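Local coordinates for protein VMB-1 (Vibrio alginolyticus, PDB 6JV4) that probably hydrolyses beta-lactam antibiotics to substituted beta-amino acids with zinc as cofactor, as a subclass B1 metallo-beta-lactamase, at residues 63-66 / 67-71; 127-130 / 131-134; 88-91 / 92-95; 104-107 / 108-111; 174-177 / 178-181. One frame throughout, in Å; residues are numbered along the deposited sequence.

Contacts 3, 4 and 5 lie near the two-zinc site, contacts 1 and 2 away from it. Contact 1 (63-71) touches contact 3 (88-95) through Ile65 CD1 and Leu94 CD2, 4.0 Å apart, and contact 3 touches contact 4 (104-111) where Ile91 CD1 and Leu111 CD1 come within 3.8 Å, so three helical pieces pack in a row. The side chain of Thr107 in contact 4 is about 5 Å from that of the zinc ligand His82. Contact 5 (174-181) borders the zinc site from another loop: Asp178 hydrogen-bonds the zinc ligand His84, and the side chain of Tyr175 lies about 6 Å from a zinc ion. Contact 2 (127-134) stands apart, its nearest atoms about 7 Å from contact 4.

Contact 1. Residues 63-66 / 67-71; sequences QLIE and WIEAK
The carbonyl oxygen Leu64 O takes the amide proton of Ile68 at N...O 2.9 Å, with an N-H...O angle of 166°, and the Ile68 side chain leans over the same oxygen, CG1 coming within 3.3 Å of Leu64 O. Three more backbone bonds of the same i to i+4 kind flank this one: Trp67 N to Gln63 O, Glu69 N to Ile65 O and Ala70 N to Glu66 O. Together they make the last turns of helix 58-70, the crossover helix of the beta-alpha-beta unit that links the parallel strands 48-52 and 74-79. Leu64 bridges two residues one turn on: its CG is 4.2 Å from Ile68 CD1, while its CD1 meets Trp67 CE3 obliquely, also at 4.2 Å. Trp67 CG stands opposite its own backbone N (chi1 176°), which carries the indole past Leu64 with only CE3 near. Lys71 CD lies over one face of that indole, toward its rim, and Tyr22 meets the ring edge-to-face. Ile65 and Glu69 run alongside each other in the same direction; Ile65 CG2 touches the carboxylate, 3.9 Å from Glu69 OE2, and Glu69 CG lies 3.3 Å from Ile65 O. The apolar side of the helix, Leu64, Ile65 and Ile68, rests on strand 48-52 through Met51 and Ala49. At the amide end of Gln63, OE1 and NE2 bond Thr9 and Glu11 near the start of the chain.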
loop_
_atom_site.group_PDB
_atom_site.type_symbol
_atom_site.label_atom_id
_atom_site.label_comp_id
_atom_site.label_asym_id
_atom_site.label_seq_id
_atom_site.Cartn_x
_atom_site.Cartn_y
_atom_site.Cartn_z
ATOM N N GLN A 63 -10.081 -5.774 13.862
ATOM C CA GLN A 63 -9.660 -4.893 14.985
ATOM C C GLN A 63 -9.539 -3.446 14.484
ATOM O O GLN A 63 -9.939 -2.497 15.217
ATOM C CB GLN A 63 -8.352 -5.368 15.589
ATOM C CG GLN A 63 -8.496 -6.700 16.329
ATOM C CD GLN A 63 -7.155 -7.383 16.468
ATOM O OE1 GLN A 63 -6.115 -6.818 16.152
ATOM N NE2 GLN A 63 -7.146 -8.618 16.976
ATOM N N LEU A 64 -9.038 -3.277 13.255
ATOM C CA LEU A 64 -8.878 -1.914 12.692
ATOM C C LEU A 64 -10.269 -1.293 12.489
ATOM O O LEU A 64 -10.435 -0.096 12.819
ATOM C CB LEU A 64 -8.113 -1.978 11.371
ATOM C CG LEU A 64 -7.825 -0.610 10.748
ATOM C CD1 LEU A 64 -7.091 0.303 11.718
ATOM C CD2 LEU A 64 -7.049 -0.766 9.441
ATOM N N ILE A 65 -11.215 -2.043 11.951
ATOM C CA ILE A 65 -12.612 -1.538 11.749
ATOM C C ILE A 65 -13.202 -1.156 13.113
ATOM O O ILE A 65 -13.799 -0.050 13.234
ATOM C CB ILE A 65 -13.448 -2.579 11.007
ATOM C CG1 ILE A 65 -13.017 -2.655 9.538
ATOM C CG2 ILE A 65 -14.951 -2.319 11.127
ATOM C CD1 ILE A 65 -13.489 -3.890 8.861
ATOM N N GLU A 66 -12.986 -1.970 14.140
ATOM C CA GLU A 66 -13.501 -1.658 15.514
ATOM C C GLU A 66 -12.890 -0.339 15.985
ATOM O O GLU A 66 -13.622 0.513 16.546
ATOM C CB GLU A 66 -13.192 -2.788 16.510
ATOM C CG GLU A 66 -14.030 -4.028 16.297
ATOM C CD GLU A 66 -13.470 -5.340 16.851
ATOM O OE1 GLU A 66 -13.952 -6.427 16.395
ATOM O OE2 GLU A 66 -12.551 -5.294 17.733
ATOM N N TRP A 67 -11.585 -0.152 15.819
ATOM C CA TRP A 67 -10.883 1.069 16.285
ATOM C C TRP A 67 -11.417 2.289 15.560
ATOM O O TRP A 67 -11.680 3.308 16.242
ATOM C CB TRP A 67 -9.382 0.952 16.082
ATOM C CG TRP A 67 -8.611 2.174 16.450
ATOM C CD1 TRP A 67 -8.111 2.496 17.677
ATOM C CD2 TRP A 67 -8.150 3.195 15.547
ATOM N NE1 TRP A 67 -7.382 3.657 17.601
ATOM C CE2 TRP A 67 -7.404 4.116 16.312
ATOM C CE3 TRP A 67 -8.338 3.440 14.188
ATOM C CZ2 TRP A 67 -6.812 5.248 15.752
ATOM C CZ3 TRP A 67 -7.767 4.570 13.636
ATOM C CH2 TRP A 67 -7.029 5.466 14.410
ATOM N N ILE A 68 -11.583 2.191 14.239
ATOM C CA ILE A 68 -12.127 3.320 13.427
ATOM C C ILE A 68 -13.515 3.694 13.961
ATOM O O ILE A 68 -13.752 4.885 14.215
ATOM C CB ILE A 68 -12.144 2.972 11.930
ATOM C CG1 ILE A 68 -10.710 2.868 11.396
ATOM C CG2 ILE A 68 -12.954 3.998 11.142
ATOM C CD1 ILE A 68 -10.649 2.339 9.992
ATOM N N GLU A 69 -14.406 2.715 14.080
ATOM C CA GLU A 69 -15.803 2.973 14.492
ATOM C C GLU A 69 -15.827 3.507 15.933
ATOM O O GLU A 69 -16.657 4.406 16.181
ATOM C CB GLU A 69 -16.627 1.713 14.249
ATOM C CG GLU A 69 -16.773 1.409 12.768
ATOM C CD GLU A 69 -17.680 0.247 12.381
ATOM O OE1 GLU A 69 -18.002 -0.570 13.248
ATOM O OE2 GLU A 69 -18.023 0.139 11.184
ATOM N N ALA A 70 -14.961 3.031 16.827
ATOM C CA ALA A 70 -14.894 3.493 18.239
ATOM C C ALA A 70 -14.424 4.950 18.299
ATOM O O ALA A 70 -14.616 5.582 19.354
ATOM C CB ALA A 70 -14.023 2.611 19.096
ATOM N N LYS A 71 -13.828 5.494 17.239
ATOM C CA LYS A 71 -13.439 6.929 17.185
ATOM C C LYS A 71 -14.603 7.776 16.664
ATOM O O LYS A 71 -14.416 8.977 16.491
ATOM C CB LYS A 71 -12.178 7.119 16.344
ATOM C CG LYS A 71 -10.898 6.723 17.044
ATOM C CD LYS A 71 -9.665 6.769 16.167
ATOM C CE LYS A 71 -9.374 8.120 15.537
ATOM N NZ LYS A 71 -8.943 9.119 16.545
#

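Contact 2. Residues 127-130 / 131-134; sequences TFEF and IDGV
Glu129 reaches across the turn to Gly133. Its CB lies 3.7 Å from Asp132 OD1. CG sits beside the backbone N, and the chain bends at chi2 (-68°), which brings OE1 to the amide of Gly133. OE1 accepts the amide proton of Gly133 N at 3.1 Å, nearly in line with its own C-O bond and with an N-H...O angle of 164°; OE2 bonds Ser136 OG. The carboxylate is thus held by one partner on each oxygen, which would fix its rotation. Asp132 OD1 is 4.7 Å from Glu129 OE1, and the proximity of these like charges may be eased by the two bonds to the glutamate. Gly133 takes a left-handed backbone conformation, readily adopted by glycine, and Val134 N closes the turn on Ile131 O. Next to the turn, Phe130 and Ile131 lie side by side, pointing the same way: Ile131 CG1 makes an off-centre CH-pi contact with the phenyl ring, 3.7 Å from Phe130 CD2. Both residues face Ala135, a classic beta bulge. The bulge follows strand 127-129, an outer strand of the five-stranded sheet antiparallel to strand 135-138. Ile131 packs on strand 36-45 of the seven-stranded sheet, and Phe130 touches both sheets, lying on strand 74-79 of the larger one and on Ala135 and Val137 of strand 135-138.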
loop_
_atom_site.group_PDB
_atom_site.type_symbol
_atom_site.label_atom_id
_atom_site.label_comp_id
_atom_site.label_asym_id
_atom_site.label_seq_id
_atom_site.Cartn_x
_atom_site.Cartn_y
_atom_site.Cartn_z
ATOM N N THR A 127 -4.187 7.782 -13.179
ATOM C CA THR A 127 -4.307 8.674 -12.011
ATOM C C THR A 127 -5.764 8.623 -11.590
ATOM O O THR A 127 -6.646 8.446 -12.460
ATOM C CB THR A 127 -3.838 10.097 -12.321
ATOM O OG1 THR A 127 -4.672 10.613 -13.364
ATOM C CG2 THR A 127 -2.398 10.143 -12.735
ATOM N N PHE A 128 -6.028 8.667 -10.306
ATOM C CA PHE A 128 -7.400 8.495 -9.780
ATOM C C PHE A 128 -7.486 9.213 -8.437
ATOM O O PHE A 128 -6.638 8.998 -7.533
ATOM C CB PHE A 128 -7.776 7.011 -9.668
ATOM C CG PHE A 128 -9.146 6.770 -9.091
ATOM C CD1 PHE A 128 -10.265 6.875 -9.905
ATOM C CD2 PHE A 128 -9.350 6.432 -7.767
ATOM C CE1 PHE A 128 -11.545 6.670 -9.400
ATOM C CE2 PHE A 128 -10.632 6.181 -7.276
ATOM C CZ PHE A 128 -11.731 6.362 -8.081
ATOM N N GLU A 129 -8.522 10.041 -8.283
ATOM C CA GLU A 129 -8.797 10.707 -7.000
ATOM C C GLU A 129 -9.544 9.744 -6.101
ATOM O O GLU A 129 -10.764 9.539 -6.263
ATOM C CB GLU A 129 -9.564 12.020 -7.214
ATOM C CG GLU A 129 -8.689 13.149 -7.673
ATOM C CD GLU A 129 -7.687 13.621 -6.625
ATOM O OE1 GLU A 129 -8.066 14.409 -5.673
ATOM O OE2 GLU A 129 -6.532 13.208 -6.761
ATOM N N PHE A 130 -8.823 9.053 -5.231
ATOM C CA PHE A 130 -9.436 8.072 -4.306
ATOM C C PHE A 130 -10.255 8.805 -3.217
ATOM O O PHE A 130 -11.342 8.345 -2.823
ATOM C CB PHE A 130 -8.334 7.177 -3.749
ATOM C CG PHE A 130 -8.786 6.326 -2.600
ATOM C CD1 PHE A 130 -9.829 5.420 -2.775
ATOM C CD2 PHE A 130 -8.083 6.311 -1.406
ATOM C CE1 PHE A 130 -10.241 4.623 -1.719
ATOM C CE2 PHE A 130 -8.484 5.499 -0.366
ATOM C CZ PHE A 130 -9.554 4.642 -0.522
ATOM N N ILE A 131 -9.723 9.892 -2.684
ATOM C CA ILE A 131 -10.444 10.792 -1.751
ATOM C C ILE A 131 -10.257 12.198 -2.314
ATOM O O ILE A 131 -9.124 12.686 -2.384
ATOM C CB ILE A 131 -9.949 10.695 -0.292
ATOM C CG1 ILE A 131 -9.772 9.247 0.188
ATOM C CG2 ILE A 131 -10.879 11.498 0.627
ATOM C CD1 ILE A 131 -8.995 9.092 1.491
ATOM N N ASP A 132 -11.348 12.848 -2.698
ATOM C CA ASP A 132 -11.284 14.166 -3.389
ATOM C C ASP A 132 -10.462 15.165 -2.566
ATOM O O ASP A 132 -10.847 15.458 -1.435
ATOM C CB ASP A 132 -12.695 14.685 -3.687
ATOM C CG ASP A 132 -13.379 13.919 -4.813
ATOM O OD1 ASP A 132 -12.660 13.283 -5.644
ATOM O OD2 ASP A 132 -14.628 13.966 -4.881
ATOM N N GLY A 133 -9.346 15.633 -3.131
ATOM C CA GLY A 133 -8.449 16.646 -2.538
ATOM C C GLY A 133 -7.524 16.079 -1.467
ATOM O O GLY A 133 -6.817 16.885 -0.803
ATOM N N VAL A 134 -7.582 14.769 -1.209
ATOM C CA VAL A 134 -6.932 14.177 0.000
ATOM C C VAL A 134 -5.996 13.032 -0.405
ATOM O O VAL A 134 -4.987 12.863 0.261
ATOM C CB VAL A 134 -7.988 13.691 1.003
ATOM C CG1 VAL A 134 -7.399 13.006 2.226
ATOM C CG2 VAL A 134 -8.834 14.883 1.431
#

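Contact 3. Residues 88-91 / 92-95; sequences SGDI and PLLN
Asp90 and Leu93 meet side by side at the start of helix 91-96, Asp90 OD1 lying 4.1 Å from Leu93 CB. A water bridges the pair, donating to Asp90 OD1 at 2.7 Å and accepting from Leu93 N at 3.1 Å. Although Asp90 occupies the N-cap position, its side chain makes no direct capping bond; the water passes between carboxylate and amide instead. Ile91 and Asn95, a turn apart, also run together, Ile91 CG2 resting 3.4 Å from Asn95 ND2. The backbone bonds Leu94 N to Asp90 O and Asn95 N to Ile91 O, the latter 2.8 Å with an N-H...O angle of 161°, set this spacing. Pro92 fits the first turn, where no amide proton is required; the peptide link keeps its CD 3.5 Å from Ile91 CB. Farther out, Asp90 OD1 and OD2 bond Thr58 and Thr61 of helix 58-70, fixing the carboxylate, while Asn95 is held by Thr101 and Glu117. Leading into the helix is a type I beta turn from Ser88 to Ile91, closed by Ile91 N on Ser88 O. This turn-then-helix follows closely on the zinc ligands His82, His84 and Asp86, the HxHxD motif of the metallo-beta-lactamase superfamily.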
loop_
_atom_site.group_PDB
_atom_site.type_symbol
_atom_site.label_atom_id
_atom_site.label_comp_id
_atom_site.label_asym_id
_atom_site.label_seq_id
_atom_site.Cartn_x
_atom_site.Cartn_y
_atom_site.Cartn_z
ATOM N N SER A 88 -4.109 -6.818 -0.238
ATOM C CA SER A 88 -5.497 -7.013 -0.717
ATOM C C SER A 88 -6.199 -8.141 0.047
ATOM O O SER A 88 -7.301 -8.520 -0.343
ATOM C CB SER A 88 -5.516 -7.288 -2.197
ATOM O OG SER A 88 -4.988 -8.563 -2.408
ATOM N N GLY A 89 -5.573 -8.666 1.105
ATOM C CA GLY A 89 -6.039 -9.913 1.738
ATOM C C GLY A 89 -7.473 -9.863 2.229
ATOM O O GLY A 89 -8.150 -10.908 2.188
ATOM N N ASP A 90 -7.981 -8.714 2.636
ATOM C CA ASP A 90 -9.344 -8.670 3.230
ATOM C C ASP A 90 -10.364 -8.003 2.313
ATOM O O ASP A 90 -11.426 -7.587 2.816
ATOM C CB ASP A 90 -9.273 -8.156 4.666
ATOM C CG ASP A 90 -8.905 -9.265 5.627
ATOM O OD1 ASP A 90 -9.556 -10.355 5.561
ATOM O OD2 ASP A 90 -8.009 -9.039 6.451
ATOM N N ILE A 91 -10.188 -8.040 0.992
ATOM C CA ILE A 91 -11.274 -7.606 0.073
ATOM C C ILE A 91 -12.584 -8.345 0.395
ATOM O O ILE A 91 -13.646 -7.701 0.422
ATOM C CB ILE A 91 -10.810 -7.749 -1.375
ATOM C CG1 ILE A 91 -9.828 -6.625 -1.745
ATOM C CG2 ILE A 91 -11.973 -7.777 -2.320
ATOM C CD1 ILE A 91 -9.340 -6.754 -3.151
ATOM N N PRO A 92 -12.602 -9.695 0.580
ATOM C CA PRO A 92 -13.859 -10.389 0.807
ATOM C C PRO A 92 -14.578 -9.848 2.039
ATOM O O PRO A 92 -15.788 -9.585 1.950
ATOM C CB PRO A 92 -13.438 -11.860 0.942
ATOM C CG PRO A 92 -12.162 -11.938 0.118
ATOM C CD PRO A 92 -11.473 -10.626 0.421
ATOM N N LEU A 93 -13.865 -9.684 3.153
ATOM C CA LEU A 93 -14.452 -9.138 4.395
ATOM C C LEU A 93 -15.029 -7.759 4.104
ATOM O O LEU A 93 -16.161 -7.490 4.545
ATOM C CB LEU A 93 -13.408 -9.066 5.508
ATOM C CG LEU A 93 -13.896 -8.391 6.778
ATOM C CD1 LEU A 93 -15.047 -9.203 7.416
ATOM C CD2 LEU A 93 -12.770 -8.183 7.750
ATOM N N LEU A 94 -14.263 -6.869 3.449
ATOM C CA LEU A 94 -14.780 -5.492 3.252
ATOM C C LEU A 94 -16.001 -5.536 2.335
ATOM O O LEU A 94 -17.000 -4.807 2.616
ATOM C CB LEU A 94 -13.677 -4.602 2.675
ATOM C CG LEU A 94 -12.452 -4.401 3.556
ATOM C CD1 LEU A 94 -11.419 -3.516 2.868
ATOM C CD2 LEU A 94 -12.777 -3.817 4.899
ATOM N N ASN A 95 -15.972 -6.371 1.312
ATOM C CA ASN A 95 -17.103 -6.474 0.356
ATOM C C ASN A 95 -18.334 -6.997 1.127
ATOM O O ASN A 95 -19.434 -6.428 0.940
ATOM C CB ASN A 95 -16.728 -7.322 -0.849
ATOM C CG ASN A 95 -15.865 -6.595 -1.872
ATOM O OD1 ASN A 95 -15.620 -5.374 -1.762
ATOM N ND2 ASN A 95 -15.344 -7.371 -2.817
HETATM O O HOH W 1 -11.435 -11.378 3.903
#

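Contact 4. Residues 104-107 / 108-111; sequences TSLT and NKLL
An N-capped helix start carries this contact: Thr104, the last residue of strand 100-104, caps helix 105-113, and its carbonyl O accepts the amide proton of Asn108 N at 2.9 Å. Its hydroxyl OG1 accepts from Thr107 N at 3.0 Å, almost straight at 168°, so both oxygens of the threonine serve the first turn. The shortest backbone bond, Leu111 N to Thr107 O, is 2.8 Å. Beside it the two side chains run in the same direction, with Thr107 CG2 4.0 Å from Leu111 CD1. With chi1 at -64°, Thr107 OG1 stands next to the backbone N while CG2 is turned toward Leu111; the hydroxyl bonds Asp147. The helix is the crossover of a beta-alpha-beta unit joining strands 100-104 and 121-123, and Thr107 comes close to the zinc ligand His82. Lys109 lies alongside Leu106; the bend at chi3 (75°) carries Lys109 NZ past Leu106 CD2, 3.8 Å away, to its salt bridge with Glu146. Asn108 CB lies 3.7 Å from Thr104 O, and the Asn108 amide nitrogen ND2 is held by Glu122 and Ser119.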
loop_
_atom_site.group_PDB
_atom_site.type_symbol
_atom_site.label_atom_id
_atom_site.label_comp_id
_atom_site.label_asym_id
_atom_site.label_seq_id
_atom_site.Cartn_x
_atom_site.Cartn_y
_atom_site.Cartn_z
ATOM N N THR A 104 -7.133 -1.276 -9.296
ATOM C CA THR A 104 -7.027 -1.032 -10.735
ATOM C C THR A 104 -7.498 -2.262 -11.513
ATOM O O THR A 104 -7.588 -3.391 -10.975
ATOM C CB THR A 104 -5.627 -0.642 -11.209
ATOM O OG1 THR A 104 -4.831 -1.831 -11.154
ATOM C CG2 THR A 104 -4.998 0.472 -10.404
ATOM N N SER A 105 -7.765 -2.023 -12.794
ATOM C CA SER A 105 -8.079 -3.086 -13.780
ATOM C C SER A 105 -6.980 -4.147 -13.790
ATOM O O SER A 105 -7.289 -5.348 -13.999
ATOM C CB SER A 105 -8.307 -2.482 -15.161
ATOM O OG SER A 105 -7.190 -1.737 -15.619
ATOM N N LEU A 106 -5.728 -3.749 -13.674
ATOM C CA LEU A 106 -4.622 -4.722 -13.640
ATOM C C LEU A 106 -4.664 -5.513 -12.334
ATOM O O LEU A 106 -4.409 -6.758 -12.368
ATOM C CB LEU A 106 -3.264 -4.024 -13.771
ATOM C CG LEU A 106 -2.893 -3.407 -15.113
ATOM C CD1 LEU A 106 -1.545 -2.702 -15.014
ATOM C CD2 LEU A 106 -2.879 -4.498 -16.199
ATOM N N THR A 107 -4.892 -4.873 -11.200
ATOM C CA THR A 107 -4.962 -5.626 -9.938
ATOM C C THR A 107 -6.102 -6.670 -10.059
ATOM O O THR A 107 -5.940 -7.841 -9.636
ATOM C CB THR A 107 -5.102 -4.692 -8.735
ATOM O OG1 THR A 107 -3.919 -3.894 -8.657
ATOM C CG2 THR A 107 -5.357 -5.470 -7.470
ATOM N N ASN A 108 -7.275 -6.251 -10.545
ATOM C CA ASN A 108 -8.446 -7.157 -10.592
ATOM C C ASN A 108 -8.179 -8.291 -11.585
ATOM O O ASN A 108 -8.553 -9.443 -11.283
ATOM C CB ASN A 108 -9.734 -6.409 -10.906
ATOM C CG ASN A 108 -10.254 -5.679 -9.683
ATOM O OD1 ASN A 108 -10.075 -6.115 -8.530
ATOM N ND2 ASN A 108 -10.914 -4.550 -9.938
ATOM N N LYS A 109 -7.457 -8.020 -12.678
ATOM C CA LYS A 109 -6.992 -9.091 -13.602
ATOM C C LYS A 109 -6.246 -10.150 -12.786
ATOM O O LYS A 109 -6.512 -11.381 -12.990
ATOM C CB LYS A 109 -6.126 -8.550 -14.731
ATOM C CG LYS A 109 -5.494 -9.647 -15.594
ATOM C CD LYS A 109 -4.615 -9.130 -16.658
ATOM C CE LYS A 109 -3.263 -8.638 -16.169
ATOM N NZ LYS A 109 -2.441 -8.136 -17.297
ATOM N N LEU A 110 -5.308 -9.719 -11.956
ATOM C CA LEU A 110 -4.412 -10.658 -11.235
ATOM C C LEU A 110 -5.140 -11.315 -10.065
ATOM O O LEU A 110 -4.898 -12.525 -9.835
ATOM C CB LEU A 110 -3.135 -9.933 -10.837
ATOM C CG LEU A 110 -2.324 -9.483 -12.046
ATOM C CD1 LEU A 110 -1.120 -8.652 -11.656
ATOM C CD2 LEU A 110 -1.877 -10.681 -12.851
ATOM N N LEU A 111 -6.085 -10.626 -9.430
ATOM C CA LEU A 111 -6.903 -11.311 -8.401
ATOM C C LEU A 111 -7.726 -12.392 -9.109
ATOM O O LEU A 111 -7.777 -13.550 -8.594
ATOM C CB LEU A 111 -7.788 -10.290 -7.694
ATOM C CG LEU A 111 -7.064 -9.319 -6.770
ATOM C CD1 LEU A 111 -8.017 -8.187 -6.393
ATOM C CD2 LEU A 111 -6.527 -9.986 -5.524
#

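Contact 5. Residues 174-177 / 178-181; sequences GYTG and DANI
Direct hydrogen bonding across this loop rests on Ala179 N, which gives its proton to Thr176 O at 3.0 Å; the donor stands well above the carbonyl plane rather than on a lone pair. One water donates to Tyr175 O and accepts from Asp178 N at 3.1 Å; another donates to Gly177 O and, at 2.7 Å, to Ala179 O. Together these bonds brace a type I beta turn from Thr176 to Ala179, in the long loop between strand 158-162 and helix 184-194 that borders the zinc site. Among the flat groups, Asp178 OD2 lies at the edge of the Tyr175 ring, in its plane, 3.7 Å from Tyr175 CE2, with carboxylate and ring nearly perpendicular at 84°. Gly177 N sits over the centre of one face of the same ring. Asp178 OD2 bonds NE2 of the zinc ligand His84, a second-shell link that would help position the imidazole, and Tyr175 N bonds a citrate probably from the crystallisation liquor. Apolar packing comes from Thr176, whose CB is 3.9 Å from Ala179 CB and whose CG2 lies 4.0 Å from Ile181 CD1; chi1 of 59° sets CG2 on the side of Ile181.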
loop_
_atom_site.group_PDB
_atom_site.type_symbol
_atom_site.label_atom_id
_atom_site.label_comp_id
_atom_site.label_asym_id
_atom_site.label_seq_id
_atom_site.Cartn_x
_atom_site.Cartn_y
_atom_site.Cartn_z
ATOM N N GLY A 174 13.434 -8.347 -1.955
ATOM C CA GLY A 174 12.438 -9.260 -1.395
ATOM C C GLY A 174 11.856 -10.148 -2.470
ATOM O O GLY A 174 12.595 -10.593 -3.362
ATOM N N TYR A 175 10.563 -10.448 -2.349
ATOM C CA TYR A 175 9.954 -11.472 -3.221
ATOM C C TYR A 175 9.840 -10.928 -4.645
ATOM O O TYR A 175 9.121 -9.928 -4.878
ATOM C CB TYR A 175 8.579 -11.884 -2.724
ATOM C CG TYR A 175 7.911 -12.852 -3.651
ATOM C CD1 TYR A 175 8.453 -14.101 -3.853
ATOM C CD2 TYR A 175 6.786 -12.503 -4.373
ATOM C CE1 TYR A 175 7.817 -15.014 -4.670
ATOM C CE2 TYR A 175 6.147 -13.391 -5.209
ATOM C CZ TYR A 175 6.650 -14.669 -5.345
ATOM O OH TYR A 175 6.069 -15.552 -6.203
ATOM N N THR A 176 10.489 -11.593 -5.598
ATOM C CA THR A 176 10.507 -11.111 -6.997
ATOM C C THR A 176 9.813 -12.067 -7.936
ATOM O O THR A 176 9.874 -11.810 -9.156
ATOM C CB THR A 176 11.930 -10.803 -7.483
ATOM O OG1 THR A 176 12.691 -12.000 -7.370
ATOM C CG2 THR A 176 12.570 -9.675 -6.711
ATOM N N GLY A 177 9.066 -13.053 -7.405
ATOM C CA GLY A 177 8.373 -14.028 -8.268
ATOM C C GLY A 177 7.453 -13.376 -9.251
ATOM O O GLY A 177 7.220 -13.938 -10.326
ATOM N N ASP A 178 6.817 -12.252 -8.877
ATOM C CA ASP A 178 5.834 -11.558 -9.718
ATOM C C ASP A 178 6.374 -10.195 -10.149
ATOM O O ASP A 178 5.609 -9.419 -10.773
ATOM C CB ASP A 178 4.508 -11.381 -8.963
ATOM C CG ASP A 178 3.831 -12.718 -8.676
ATOM O OD1 ASP A 178 3.821 -13.535 -9.620
ATOM O OD2 ASP A 178 3.308 -12.883 -7.570
ATOM N N ALA A 179 7.667 -9.951 -9.945
ATOM C CA ALA A 179 8.276 -8.623 -10.224
ATOM C C ALA A 179 8.724 -8.469 -11.689
ATOM O O ALA A 179 8.899 -9.480 -12.437
ATOM C CB ALA A 179 9.431 -8.423 -9.285
ATOM N N ASN A 180 8.862 -7.224 -12.120
ATOM C CA ASN A 180 9.438 -6.807 -13.406
ATOM C C ASN A 180 10.691 -6.015 -13.050
ATOM O O ASN A 180 10.587 -4.760 -12.902
ATOM C CB ASN A 180 8.465 -6.021 -14.249
ATOM C CG ASN A 180 8.969 -5.853 -15.650
ATOM O OD1 ASN A 180 10.181 -5.733 -15.861
ATOM N ND2 ASN A 180 8.029 -5.772 -16.583
ATOM N N ILE A 181 11.790 -6.727 -12.832
ATOM C CA ILE A 181 13.031 -6.066 -12.347
ATOM C C ILE A 181 13.525 -5.052 -13.389
ATOM O O ILE A 181 14.037 -3.976 -12.951
ATOM C CB ILE A 181 14.087 -7.093 -11.909
ATOM C CG1 ILE A 181 13.605 -7.790 -10.637
ATOM C CG2 ILE A 181 15.429 -6.426 -11.685
ATOM C CD1 ILE A 181 14.389 -9.043 -10.264
HETATM O O HOH W 2 6.885 -10.024 -6.744
HETATM O O HOH W 3 8.385 -12.086 -12.694
#